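Local coordinates for protein lysozyme (Meretrix lusoria, PDB 4PJ2) that hydrolyses the beta-1,4-linkages of bacterial peptidoglycan, lysing the Gram-positive Micrococcus luteus, and also has chitinase activity, at residues D[106-109]-D[110-114]; D[12-15]-D[16-20]. All coordinates share one frame; numbering follows the deposited sequence. Where two conformers were deposited one is given.

Contact 1: D[106-109]-D[110-114]; sequences IGYW and NRLQK
Ile-106 meets Asn-110 one turn on in helix 106-112, its carbonyl O accepting the Asn-110 N-H at 3.0 Å while the two side chains run alongside each other, methyl CG2 lying 3.6 Å from the amide nitrogen ND2. Gly-107 repeats this i to i+4 backbone bond with Arg-111. The arginine chain bends at chi3 (-45°) and folds back along the helix, which brings one face of its guanidinium over the Gly-107 carbonyl and the CA of Tyr-108. Tyr-108 O receives Leu-112 N, and its ring atom CE1 rests 4.1 Å from Leu-112 CD1; the phenol OH reaches onward to Glu-18 of helix 8-19. Trp-109 carries most of the side-chain packing, its indole also resting on Glu-87 and Arg-91 of helix 86-95 and on Val-121. Its CZ3 touches Leu-112 CD2 at 3.7 Å, and the Gln-113 side chain lies across one indole face: CG makes a CH-pi contact 3.8 Å from the centroid of the six-membered ring, and the amide plane stacks 18° from the ring plane. From that position Gln-113 NE2 donates to Trp-109 O at 3.2 Å, approaching from above the carbonyl plane. One glutamine thus reaches Trp-109 O twice, weakly from its backbone N and again from its side chain, and stacking together with hydrogen bonding should restrict the rotation of its amide against the indole.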
# COMPACT_ATOMS: atom_id res chain seq x y z
N ILE D 106 -4.12 13.43 -6.56
CA ILE D 106 -4.67 14.59 -7.28
C ILE D 106 -3.65 15.19 -8.24
O ILE D 106 -3.98 15.49 -9.37
CB ILE D 106 -5.19 15.69 -6.32
CG1 ILE D 106 -6.46 15.20 -5.62
CG2 ILE D 106 -5.47 17.02 -7.08
CD1 ILE D 106 -6.93 16.12 -4.51
N GLY D 107 -2.41 15.37 -7.77
CA GLY D 107 -1.36 15.90 -8.63
C GLY D 107 -1.11 14.98 -9.81
O GLY D 107 -0.96 15.45 -10.94
N TYR D 108 -1.13 13.67 -9.56
CA TYR D 108 -0.93 12.68 -10.62
C TYR D 108 -1.95 12.90 -11.74
O TYR D 108 -1.59 12.93 -12.92
CB TYR D 108 -1.09 11.27 -10.04
CG TYR D 108 -0.95 10.14 -11.04
CD1 TYR D 108 -2.06 9.66 -11.73
CD2 TYR D 108 0.25 9.49 -11.23
CE1 TYR D 108 -1.95 8.61 -12.62
CE2 TYR D 108 0.38 8.44 -12.11
CZ TYR D 108 -0.75 8.00 -12.80
OH TYR D 108 -0.67 6.93 -13.66
N TRP D 109 -3.23 13.03 -11.38
CA TRP D 109 -4.29 13.25 -12.36
C TRP D 109 -4.15 14.61 -13.06
O TRP D 109 -4.33 14.70 -14.27
CB TRP D 109 -5.66 13.15 -11.67
CG TRP D 109 -6.80 13.57 -12.54
CD1 TRP D 109 -7.71 14.54 -12.26
CD2 TRP D 109 -7.18 13.01 -13.81
NE1 TRP D 109 -8.63 14.64 -13.28
CE2 TRP D 109 -8.33 13.72 -14.25
CE3 TRP D 109 -6.66 12.00 -14.63
CZ2 TRP D 109 -8.96 13.43 -15.46
CZ3 TRP D 109 -7.29 11.72 -15.82
CH2 TRP D 109 -8.43 12.44 -16.23
N ASN D 110 -3.80 15.66 -12.31
CA ASN D 110 -3.61 16.99 -12.88
C ASN D 110 -2.49 16.94 -13.89
O ASN D 110 -2.58 17.55 -14.96
CB ASN D 110 -3.27 17.99 -11.77
CG ASN D 110 -4.50 18.41 -10.97
OD1 ASN D 110 -5.63 18.16 -11.38
ND2 ASN D 110 -4.27 19.05 -9.83
N ARG D 111 -1.41 16.25 -13.56
CA ARG D 111 -0.25 16.18 -14.44
C ARG D 111 -0.50 15.27 -15.63
O ARG D 111 -0.09 15.60 -16.76
CB ARG D 111 1.01 15.77 -13.66
CG ARG D 111 1.50 16.79 -12.65
CD ARG D 111 2.94 16.51 -12.21
NE ARG D 111 3.16 15.09 -11.92
CZ ARG D 111 2.84 14.50 -10.77
NH1 ARG D 111 2.29 15.20 -9.78
NH2 ARG D 111 3.09 13.21 -10.61
N LEU D 112 -1.18 14.14 -15.42
CA LEU D 112 -1.42 13.21 -16.52
C LEU D 112 -2.14 13.92 -17.67
O LEU D 112 -1.86 13.67 -18.84
CB LEU D 112 -2.22 11.99 -16.02
CG LEU D 112 -2.79 11.03 -17.07
CD1 LEU D 112 -2.98 9.65 -16.43
CD2 LEU D 112 -4.13 11.48 -17.65
N GLN D 113 -3.05 14.83 -17.32
CA GLN D 113 -3.82 15.58 -18.32
C GLN D 113 -3.04 16.65 -19.07
O GLN D 113 -3.57 17.21 -20.04
CB GLN D 113 -5.00 16.29 -17.66
CG GLN D 113 -6.04 15.37 -17.11
CD GLN D 113 -7.09 16.15 -16.38
OE1 GLN D 113 -8.08 16.57 -16.97
NE2 GLN D 113 -6.88 16.39 -15.09
N LYS D 114 -1.78 16.89 -18.66
CA LYS D 114 -0.88 17.77 -19.39
C LYS D 114 -0.16 17.02 -20.53
O LYS D 114 0.42 17.66 -21.41
CB LYS D 114 0.14 18.36 -18.43
CG LYS D 114 -0.46 19.04 -17.22
CD LYS D 114 0.62 19.70 -16.43
CE LYS D 114 0.36 19.75 -14.96
NZ LYS D 114 1.17 20.83 -14.34

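Contact 2: D[12-15]-D[16-20]; sequences SCIC and KMESG
The carbonyl oxygen of Cys-15 is gripped by two successive amides near the end of helix 8-19: Ser-19 N donates at 3.0 Å, and Glu-18 N adds a weak, bent bond at 3.2 Å. Glu-18 N gives its better bond to Ile-14 O, 2.9 Å away. Beside that bond the two side chains point the same way, CG of Glu-18 passing 4.1 Å from Ile-14 CG2 before the chain bends at chi2 (-62°). OE2 of this predicted proton donor is shared by the hydroxyls of Tyr-108 and of Ser-86 of the bound partner protein chain. Two residues earlier, Lys-16 N binds Ser-12 O, and the extended lysine chain runs back past the serine, its CG 3.3 Å from Ser-12 O. A water link between Lys-16 NZ and the serine hydroxyl is doubtful, since it holds for one of two conformers of Ser-12. Gly-20, with positive phi, turns the chain out of the helix. Disulfides tie Cys-13 to Cys-118 and Cys-15 to Cys-21, while Ile-14 packs against His-93 of helix 86-95 and Met-17 against Arg-111 of helix 106-112, setting this turn between two helices and the loop residues Tyr-37 and Phe-38.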
# COMPACT_ATOMS: atom_id res chain seq x y z
N SER D 12 -3.86 4.61 -22.65
CA SER D 12 -2.71 5.22 -23.30
C SER D 12 -2.13 6.34 -22.44
O SER D 12 -0.91 6.45 -22.27
CB SER D 12 -3.14 5.74 -24.68
OG SER D 12 -2.08 6.42 -25.34
N CYS D 13 -2.99 7.20 -21.91
CA CYS D 13 -2.53 8.30 -21.08
C CYS D 13 -1.86 7.79 -19.80
O CYS D 13 -0.82 8.33 -19.39
CB CYS D 13 -3.68 9.26 -20.77
SG CYS D 13 -4.24 10.18 -22.23
N ILE D 14 -2.43 6.77 -19.16
CA ILE D 14 -1.80 6.21 -17.98
C ILE D 14 -0.45 5.60 -18.35
O ILE D 14 0.52 5.76 -17.63
CB ILE D 14 -2.70 5.14 -17.31
CG1 ILE D 14 -3.98 5.80 -16.80
CG2 ILE D 14 -1.93 4.45 -16.17
CD1 ILE D 14 -5.07 4.83 -16.30
N CYS D 15 -0.41 4.89 -19.47
CA CYS D 15 0.84 4.30 -19.94
C CYS D 15 1.89 5.39 -20.15
O CYS D 15 3.01 5.29 -19.65
CB CYS D 15 0.55 3.52 -21.22
SG CYS D 15 1.82 2.33 -21.71
N LYS D 16 1.53 6.47 -20.83
CA LYS D 16 2.47 7.57 -21.05
C LYS D 16 2.93 8.19 -19.73
O LYS D 16 4.10 8.49 -19.54
CB LYS D 16 1.83 8.63 -21.94
CG LYS D 16 1.70 8.18 -23.39
CD LYS D 16 1.02 9.21 -24.27
CE LYS D 16 0.86 8.69 -25.70
NZ LYS D 16 0.32 9.70 -26.66
N MET D 17 1.99 8.35 -18.80
CA MET D 17 2.31 8.91 -17.49
C MET D 17 3.33 8.06 -16.75
O MET D 17 4.25 8.59 -16.14
CB MET D 17 1.02 8.98 -16.66
CG MET D 17 1.15 9.65 -15.29
SD MET D 17 1.78 11.36 -15.48
CE MET D 17 1.59 11.87 -13.76
N GLU D 18 3.16 6.73 -16.80
CA GLU D 18 3.94 5.82 -15.95
C GLU D 18 5.34 5.58 -16.50
O GLU D 18 6.29 5.48 -15.73
CB GLU D 18 3.22 4.47 -15.82
CG GLU D 18 1.96 4.50 -14.97
CD GLU D 18 2.22 4.90 -13.53
OE1 GLU D 18 3.37 4.77 -13.06
OE2 GLU D 18 1.24 5.33 -12.87
N SER D 19 5.44 5.43 -17.82
CA SER D 19 6.68 4.98 -18.42
C SER D 19 7.04 5.67 -19.73
O SER D 19 8.03 5.31 -20.35
CB SER D 19 6.56 3.48 -18.71
OG SER D 19 5.54 3.25 -19.66
N GLY D 20 6.27 6.67 -20.14
CA GLY D 20 6.38 7.18 -21.50
C GLY D 20 5.90 6.11 -22.47
O GLY D 20 6.23 6.11 -23.65
O HOH W 1 -2.89 9.04 -26.55

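From the N terminus, contact 2 comes first, spanning a turn of helix 8-19; contact 1 follows much later, on helix 106-112. Each joins neighbouring turns within its own helix, so neither closes a long loop, and the two stand in series without nesting or crossing. Between them the chain builds the small antiparallel sheet and several helices, among them 86-95. Their centres are about 11 Å apart, and the helices touch directly: Tyr-108 OH lies 2.6 Å from Glu-18 OE2, and Met-17 CE packs 3.5 Å from Tyr-108 O. Tyr-108 of contact 1 thus probably helps position Glu-18, the predicted proton donor carried by contact 2.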